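Side-chain contacts in SusD superfamily protein (Parabacteroides distasonis, PDB 3OTN), which probably binds carbohydrate at the outer membrane as a nutrient-binding protein of the SusD family: residues 47-50 and 51-54; 287-290 and 291-295; 407-410 and 411-415. One frame throughout, in Å; residues are numbered along the deposited sequence.

Contact 1 of 3, residues 47-50 and 51-54; sequences LLEY and MTGK
An ST turn at T52 closes the buried loop between strands 42-43 and 55-56, where T52 and E49 are joined through a shared water. T52 OG1 takes the backbone N-H of K54, two residues on, at 3.0 Å and 155°. With chi1 at 67° OG1 sits between its own backbone N and carbonyl carbon, which turns it to the K54 N-H of the ST turn and leaves T52 CG2 beside two peptide oxygens, 3.9 Å from E49 O and 4.0 Å from L48 O. Water 3 ties the two residues together: it accepts a bond from T52 OG1 at 2.6 Å, and donates both to the side-chain oxygen E49 OE1 at 2.7 Å and to E49 O. The glutamate thus shares this water between E49 OE1 and its own carbonyl oxygen, while E49 OE2 is held by the backbone N of N422. Further back, water 1 bridges L47 O to the N-H of M51, standing in for a direct backbone bond. The selenomethionine M51 curls at chi2 and chi3 and packs on W425, L70 and F67. The phenol of Y50 leads away from the turn, its ring meeting Y64 and F67 and its OH bonded to S284 O. Waters thus bridge backbone and side-chain polar atoms within this buried loop, and both carboxylate oxygens of E49 have donors, which probably favours its charged form.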
loop_
_atom_site.group_PDB
_atom_site.type_symbol
_atom_site.label_atom_id
_atom_site.label_comp_id
_atom_site.label_asym_id
_atom_site.label_seq_id
_atom_site.Cartn_x
_atom_site.Cartn_y
_atom_site.Cartn_z
ATOM N N LEU A 47 5.633 -4.158 -7.624
ATOM C CA LEU A 47 5.844 -5.474 -6.994
ATOM C C LEU A 47 4.553 -6.030 -6.425
ATOM O O LEU A 47 4.286 -7.237 -6.527
ATOM C CB LEU A 47 6.889 -5.411 -5.852
ATOM C CG LEU A 47 7.272 -6.759 -5.180
ATOM C CD1 LEU A 47 7.926 -7.742 -6.172
ATOM C CD2 LEU A 47 8.203 -6.562 -3.966
ATOM N N LEU A 48 3.772 -5.139 -5.818
ATOM C CA LEU A 48 2.534 -5.500 -5.137
ATOM C C LEU A 48 1.313 -5.516 -6.045
ATOM O O LEU A 48 0.238 -5.868 -5.594
ATOM C CB LEU A 48 2.302 -4.573 -3.948
ATOM C CG LEU A 48 3.446 -4.434 -2.925
ATOM C CD1 LEU A 48 3.057 -3.428 -1.856
ATOM C CD2 LEU A 48 3.824 -5.760 -2.298
ATOM N N GLU A 49 1.474 -5.140 -7.309
ATOM C CA GLU A 49 0.395 -5.238 -8.296
ATOM C C GLU A 49 0.595 -6.304 -9.336
ATOM O O GLU A 49 -0.381 -6.770 -9.949
ATOM C CB GLU A 49 0.192 -3.888 -8.988
ATOM C CG GLU A 49 -0.171 -2.733 -7.993
ATOM C CD GLU A 49 -1.462 -2.980 -7.224
ATOM O OE1 GLU A 49 -2.409 -3.614 -7.762
ATOM O OE2 GLU A 49 -1.552 -2.533 -6.068
ATOM N N TYR A 50 1.838 -6.685 -9.577
ATOM C CA TYR A 50 2.106 -7.621 -10.691
ATOM C C TYR A 50 1.716 -9.057 -10.467
ATOM O O TYR A 50 1.594 -9.794 -11.459
ATOM C CB TYR A 50 3.545 -7.511 -11.165
ATOM C CG TYR A 50 3.874 -6.349 -12.089
ATOM C CD1 TYR A 50 2.893 -5.560 -12.701
ATOM C CD2 TYR A 50 5.201 -6.109 -12.439
ATOM C CE1 TYR A 50 3.249 -4.572 -13.613
ATOM C CE2 TYR A 50 5.551 -5.110 -13.320
ATOM C CZ TYR A 50 4.573 -4.338 -13.894
ATOM O OH TYR A 50 4.974 -3.370 -14.798
HETATM N N MSE A 51 1.435 -9.478 -9.231
HETATM C CA MSE A 51 1.038 -10.855 -9.011
HETATM C C MSE A 51 -0.447 -11.048 -8.755
HETATM O O MSE A 51 -0.882 -12.187 -8.669
HETATM C CB MSE A 51 1.828 -11.517 -7.889
HETATM C CG MSE A 51 3.313 -11.679 -8.191
HETATM SE SE MSE A 51 3.659 -12.882 -9.681
HETATM C CE MSE A 51 2.419 -14.267 -9.513
ATOM N N THR A 52 -1.234 -9.971 -8.709
ATOM C CA THR A 52 -2.657 -10.103 -8.479
ATOM C C THR A 52 -3.383 -10.776 -9.624
ATOM O O THR A 52 -4.464 -11.309 -9.410
ATOM C CB THR A 52 -3.390 -8.754 -8.250
ATOM O OG1 THR A 52 -3.372 -7.992 -9.458
ATOM C CG2 THR A 52 -2.764 -7.947 -7.116
ATOM N N GLY A 53 -2.818 -10.722 -10.832
ATOM C CA GLY A 53 -3.520 -11.139 -12.033
ATOM C C GLY A 53 -4.538 -10.139 -12.578
ATOM O O GLY A 53 -5.260 -10.443 -13.546
ATOM N N LYS A 54 -4.576 -8.938 -11.990
ATOM C CA LYS A 54 -5.494 -7.872 -12.389
ATOM C C LYS A 54 -4.797 -6.687 -13.077
ATOM O O LYS A 54 -5.446 -5.678 -13.375
ATOM C CB LYS A 54 -6.227 -7.296 -11.178
ATOM C CG LYS A 54 -6.769 -8.267 -10.173
ATOM C CD LYS A 54 -7.814 -9.154 -10.685
ATOM C CE LYS A 54 -8.524 -9.865 -9.524
ATOM N NZ LYS A 54 -9.049 -11.174 -10.015
HETATM O O HOH W 1 1.879 -8.549 -6.583
HETATM O O HOH W 2 -1.288 -8.579 -12.078
HETATM O O HOH W 3 -3.009 -5.393 -9.725
#

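Contact 2 of 3, residues 287-290 and 291-295; sequences PTKE and FVESF
K289 and E293, one helical turn apart, join ends on the exposed side of the short helix 289-292. From CB the lysine runs out with CG anti to the backbone N (chi1 167°), and K289 CG comes within 3.7 Å of both E293 CD and E293 OE2. The chain then turns at chi3 and chi4, carrying K289 CE to 3.7 Å from E293 OE1 and the ammonium round to the carboxylate. There K289 NZ forms a salt bridge, 3.0 Å to E293 OE1 on its syn side and 21° out of the carboxylate plane, with a weak second bond to E293 OE2. The glutamate reaches back with its chain extended beyond CG; E293 CG rests 3.2 Å from K289 O, the carbonyl that also takes E293 N. E293 OE2 has another partner in the hydroxyl of Y334.

At the start of the helix T288 is the N-cap: its OG1 accepts the N-H of F291 at 3.0 Å and 153°, and T288 O receives V292 N. The same OG1 lies against F291 CB, the two side chains crossing at about a right angle. Beside the cap, P287 CB touches V292 CG2, an apolar pair that also packs on Y334 and F308. A type I turn spans V292 to F295; just before it, F291 O accepts from both N and OG of S294. F295 CE1 lies over one face of the F291 ring, toward its rim. The T288 cap gives the F291 N-H an acceptor at the helix start, S294 supplies two donors to F291 O near its end, and the lysine probably stabilises the negative charge of E293.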
loop_
_atom_site.group_PDB
_atom_site.type_symbol
_atom_site.label_atom_id
_atom_site.label_comp_id
_atom_site.label_asym_id
_atom_site.label_seq_id
_atom_site.Cartn_x
_atom_site.Cartn_y
_atom_site.Cartn_z
ATOM N N PRO A 287 -4.850 -1.996 -16.200
ATOM C CA PRO A 287 -5.811 -2.933 -15.623
ATOM C C PRO A 287 -6.221 -3.973 -16.659
ATOM O O PRO A 287 -6.200 -3.687 -17.852
ATOM C CB PRO A 287 -6.984 -2.034 -15.270
ATOM C CG PRO A 287 -6.973 -0.976 -16.365
ATOM C CD PRO A 287 -5.518 -0.795 -16.737
ATOM N N THR A 288 -6.593 -5.165 -16.212
ATOM C CA THR A 288 -7.110 -6.154 -17.138
ATOM C C THR A 288 -8.548 -5.802 -17.500
ATOM O O THR A 288 -9.315 -5.301 -16.672
ATOM C CB THR A 288 -7.075 -7.575 -16.583
ATOM O OG1 THR A 288 -7.893 -7.652 -15.410
ATOM C CG2 THR A 288 -5.682 -8.005 -16.293
ATOM N N LYS A 289 -8.893 -6.077 -18.747
ATOM C CA LYS A 289 -10.278 -6.032 -19.228
ATOM C C LYS A 289 -11.200 -6.877 -18.329
ATOM O O LYS A 289 -12.275 -6.450 -17.995
ATOM C CB LYS A 289 -10.302 -6.525 -20.690
ATOM C CG LYS A 289 -11.673 -6.859 -21.305
ATOM C CD LYS A 289 -11.490 -7.587 -22.671
ATOM C CE LYS A 289 -12.616 -8.609 -22.944
ATOM N NZ LYS A 289 -13.927 -7.981 -23.259
ATOM N N GLU A 290 -10.744 -8.057 -17.916
ATOM C CA GLU A 290 -11.520 -8.990 -17.053
ATOM C C GLU A 290 -11.849 -8.432 -15.664
ATOM O O GLU A 290 -12.957 -8.633 -15.148
ATOM C CB GLU A 290 -10.790 -10.345 -16.874
ATOM C CG GLU A 290 -10.653 -11.208 -18.146
ATOM C CD GLU A 290 -9.427 -10.859 -19.012
ATOM O OE1 GLU A 290 -8.757 -9.802 -18.781
ATOM O OE2 GLU A 290 -9.158 -11.641 -19.935
ATOM N N PHE A 291 -10.901 -7.716 -15.054
ATOM C CA PHE A 291 -11.184 -7.056 -13.794
ATOM C C PHE A 291 -12.145 -5.907 -13.964
ATOM O O PHE A 291 -13.084 -5.763 -13.171
ATOM C CB PHE A 291 -9.924 -6.571 -13.093
ATOM C CG PHE A 291 -10.193 -5.929 -11.752
ATOM C CD1 PHE A 291 -10.836 -6.638 -10.749
ATOM C CD2 PHE A 291 -9.827 -4.604 -11.508
ATOM C CE1 PHE A 291 -11.086 -6.051 -9.496
ATOM C CE2 PHE A 291 -10.076 -4.004 -10.280
ATOM C CZ PHE A 291 -10.699 -4.731 -9.259
ATOM N N VAL A 292 -11.917 -5.073 -14.976
ATOM C CA VAL A 292 -12.789 -3.921 -15.190
ATOM C C VAL A 292 -14.225 -4.411 -15.410
ATOM O O VAL A 292 -15.180 -3.865 -14.831
ATOM C CB VAL A 292 -12.286 -3.045 -16.346
ATOM C CG1 VAL A 292 -13.338 -1.985 -16.749
ATOM C CG2 VAL A 292 -10.943 -2.373 -15.956
ATOM N N GLU A 293 -14.378 -5.477 -16.200
ATOM C CA GLU A 293 -15.713 -5.975 -16.549
ATOM C C GLU A 293 -16.365 -6.801 -15.420
ATOM O O GLU A 293 -17.500 -7.197 -15.570
ATOM C CB GLU A 293 -15.651 -6.722 -17.890
ATOM C CG GLU A 293 -15.265 -5.702 -18.993
ATOM C CD GLU A 293 -15.163 -6.242 -20.395
ATOM O OE1 GLU A 293 -15.240 -7.473 -20.572
ATOM O OE2 GLU A 293 -15.018 -5.391 -21.314
ATOM N N SER A 294 -15.643 -7.035 -14.306
ATOM C CA SER A 294 -16.166 -7.760 -13.126
ATOM C C SER A 294 -16.969 -6.918 -12.137
ATOM O O SER A 294 -17.617 -7.472 -11.248
ATOM C CB SER A 294 -15.025 -8.449 -12.352
ATOM O OG SER A 294 -14.219 -7.563 -11.596
ATOM N N PHE A 295 -16.878 -5.591 -12.249
ATOM C CA PHE A 295 -17.637 -4.683 -11.397
ATOM C C PHE A 295 -19.134 -4.845 -11.671
ATOM O O PHE A 295 -19.530 -5.122 -12.786
ATOM C CB PHE A 295 -17.275 -3.217 -11.650
ATOM C CG PHE A 295 -15.953 -2.789 -11.069
ATOM C CD1 PHE A 295 -14.758 -3.267 -11.591
ATOM C CD2 PHE A 295 -15.904 -1.813 -10.067
ATOM C CE1 PHE A 295 -13.541 -2.843 -11.083
ATOM C CE2 PHE A 295 -14.690 -1.385 -9.554
ATOM C CZ PHE A 295 -13.511 -1.891 -10.062
#

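Contact 3 of 3, residues 407-410 and 411-415; sequences LEEV and WDQRY
L407 lies against the indole of W411, one turn along helix 403-418. Its chi1 of -178° sends CG toward the indole, and chi2 then turns CD1 to the pyrrole part in an off-centre CH-pi contact, L407 CD1 lying 4.2 Å from the centroid of the five-membered ring of W411. W411 chi1 of -72° turns the indole back over the preceding helical turn, so L407 O also faces the ring, 3.5 Å above its plane, while accepting W411 N. On the benzene part E408 CG touches W411 CE3 at 4.0 Å. Indole NE1 is bonded to E369.

E409 and Q413 both bend at chi2, bringing Q413 NE2 to E409 OE2 at 2.7 Å. The amide meets this oxygen from above the carboxylate plane, 36° out of it; R390 forms a salt bridge with the same atom. E409 OE1 lies 3.9 Å from D412 OD2; water 5 links this pair, and water 4 lies within hydrogen-bonding distance of both. D412 OD1 is paired with R435 and bonded to Y442. Bridging water and arginine partners probably offset the repulsion between these two carboxylates, letting both remain ionised.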
loop_
_atom_site.group_PDB
_atom_site.type_symbol
_atom_site.label_atom_id
_atom_site.label_comp_id
_atom_site.label_asym_id
_atom_site.label_seq_id
_atom_site.Cartn_x
_atom_site.Cartn_y
_atom_site.Cartn_z
ATOM N N LEU A 407 -18.912 -11.323 4.624
ATOM C CA LEU A 407 -17.461 -11.248 4.509
ATOM C C LEU A 407 -17.005 -11.131 3.047
ATOM O O LEU A 407 -16.102 -10.346 2.727
ATOM C CB LEU A 407 -16.816 -12.444 5.191
ATOM C CG LEU A 407 -15.294 -12.539 5.236
ATOM C CD1 LEU A 407 -14.666 -11.252 5.748
ATOM C CD2 LEU A 407 -14.890 -13.731 6.088
ATOM N N GLU A 408 -17.643 -11.882 2.148
ATOM C CA GLU A 408 -17.252 -11.822 0.750
ATOM C C GLU A 408 -17.624 -10.474 0.103
ATOM O O GLU A 408 -16.915 -10.002 -0.805
ATOM C CB GLU A 408 -17.808 -13.029 -0.018
ATOM C CG GLU A 408 -17.158 -14.322 0.457
ATOM C CD GLU A 408 -17.480 -15.546 -0.374
ATOM O OE1 GLU A 408 -18.135 -15.419 -1.423
ATOM O OE2 GLU A 408 -17.035 -16.644 0.035
ATOM N N GLU A 409 -18.714 -9.859 0.553
ATOM C CA GLU A 409 -19.083 -8.503 0.087
ATOM C C GLU A 409 -18.082 -7.453 0.563
ATOM O O GLU A 409 -17.766 -6.542 -0.200
ATOM C CB GLU A 409 -20.491 -8.123 0.533
ATOM C CG GLU A 409 -20.916 -6.686 0.197
ATOM C CD GLU A 409 -20.935 -6.395 -1.298
ATOM O OE1 GLU A 409 -21.053 -7.327 -2.125
ATOM O OE2 GLU A 409 -20.869 -5.208 -1.639
ATOM N N VAL A 410 -17.583 -7.581 1.801
ATOM C CA VAL A 410 -16.499 -6.687 2.319
ATOM C C VAL A 410 -15.246 -6.851 1.455
ATOM O O VAL A 410 -14.668 -5.880 0.979
ATOM C CB VAL A 410 -16.176 -6.995 3.795
ATOM C CG1 VAL A 410 -14.928 -6.250 4.264
ATOM C CG2 VAL A 410 -17.398 -6.691 4.692
ATOM N N TRP A 411 -14.874 -8.106 1.197
ATOM C CA TRP A 411 -13.783 -8.400 0.284
ATOM C C TRP A 411 -14.039 -7.751 -1.080
ATOM O O TRP A 411 -13.145 -7.091 -1.621
ATOM C CB TRP A 411 -13.566 -9.888 0.116
ATOM C CG TRP A 411 -12.957 -10.585 1.293
ATOM C CD1 TRP A 411 -12.319 -10.016 2.386
ATOM C CD2 TRP A 411 -12.901 -11.989 1.489
ATOM N NE1 TRP A 411 -11.885 -10.999 3.234
ATOM C CE2 TRP A 411 -12.237 -12.217 2.721
ATOM C CE3 TRP A 411 -13.371 -13.089 0.758
ATOM C CZ2 TRP A 411 -11.999 -13.507 3.214
ATOM C CZ3 TRP A 411 -13.131 -14.379 1.257
ATOM C CH2 TRP A 411 -12.464 -14.567 2.477
ATOM N N ASP A 412 -15.258 -7.905 -1.613
ATOM C CA ASP A 412 -15.587 -7.318 -2.908
ATOM C C ASP A 412 -15.298 -5.811 -2.916
ATOM O O ASP A 412 -14.625 -5.283 -3.841
ATOM C CB ASP A 412 -17.051 -7.549 -3.295
ATOM C CG ASP A 412 -17.309 -8.917 -3.962
ATOM O OD1 ASP A 412 -16.411 -9.797 -4.052
ATOM O OD2 ASP A 412 -18.457 -9.110 -4.402
ATOM N N GLN A 413 -15.793 -5.109 -1.899
ATOM C CA GLN A 413 -15.570 -3.678 -1.841
ATOM C C GLN A 413 -14.096 -3.314 -1.653
ATOM O O GLN A 413 -13.675 -2.268 -2.123
ATOM C CB GLN A 413 -16.479 -2.985 -0.817
ATOM C CG GLN A 413 -17.968 -3.157 -1.108
ATOM C CD GLN A 413 -18.329 -2.821 -2.543
ATOM O OE1 GLN A 413 -17.791 -1.874 -3.107
ATOM N NE2 GLN A 413 -19.227 -3.592 -3.138
ATOM N N ARG A 414 -13.312 -4.184 -1.017
ATOM C CA ARG A 414 -11.886 -3.987 -0.949
ATOM C C ARG A 414 -11.274 -4.049 -2.356
ATOM O O ARG A 414 -10.447 -3.204 -2.705
ATOM C CB ARG A 414 -11.222 -4.995 -0.023
ATOM C CG ARG A 414 -11.551 -4.744 1.465
ATOM C CD ARG A 414 -10.727 -5.669 2.374
ATOM N NE ARG A 414 -9.334 -5.264 2.300
ATOM C CZ ARG A 414 -8.812 -4.223 2.920
ATOM N NH1 ARG A 414 -9.528 -3.492 3.765
ATOM N NH2 ARG A 414 -7.542 -3.925 2.725
ATOM N N TYR A 415 -11.648 -5.065 -3.140
ATOM C CA TYR A 415 -11.141 -5.182 -4.497
ATOM C C TYR A 415 -11.586 -3.964 -5.330
ATOM O O TYR A 415 -10.772 -3.311 -5.986
ATOM C CB TYR A 415 -11.643 -6.449 -5.193
ATOM C CG TYR A 415 -10.821 -7.709 -4.916
ATOM C CD1 TYR A 415 -10.806 -8.304 -3.653
ATOM C CD2 TYR A 415 -10.113 -8.333 -5.936
ATOM C CE1 TYR A 415 -10.098 -9.490 -3.410
ATOM C CE2 TYR A 415 -9.407 -9.499 -5.706
ATOM C CZ TYR A 415 -9.408 -10.082 -4.463
ATOM O OH TYR A 415 -8.682 -11.221 -4.272
HETATM O O HOH W 4 -20.150 -7.024 -4.713
HETATM O O HOH W 5 -20.855 -9.891 -2.735
#

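In the fold
Along the chain contact 1 comes first, then contact 2, then contact 3. The centres of contacts 1 and 2 lie about 14 Å apart, those of contacts 2 and 3 about 16 Å, and those of contacts 1 and 3 about 18 Å. The loop of contact 1 belongs to the N-terminal part of the chain, whereas helices 289-292 and 403-418 come from its C-terminal half. All three touch: K54 O probably accepts a hydrogen bond from T288 N, the K54 chain packs on F291 and Y415, and the F291 ring meets the backbone of Y415. K54 is thus common ground for contacts distant in sequence, and helix 424-431 packs on both contact 1 and contact 3, joining the N-terminal loop to the C-terminal helices.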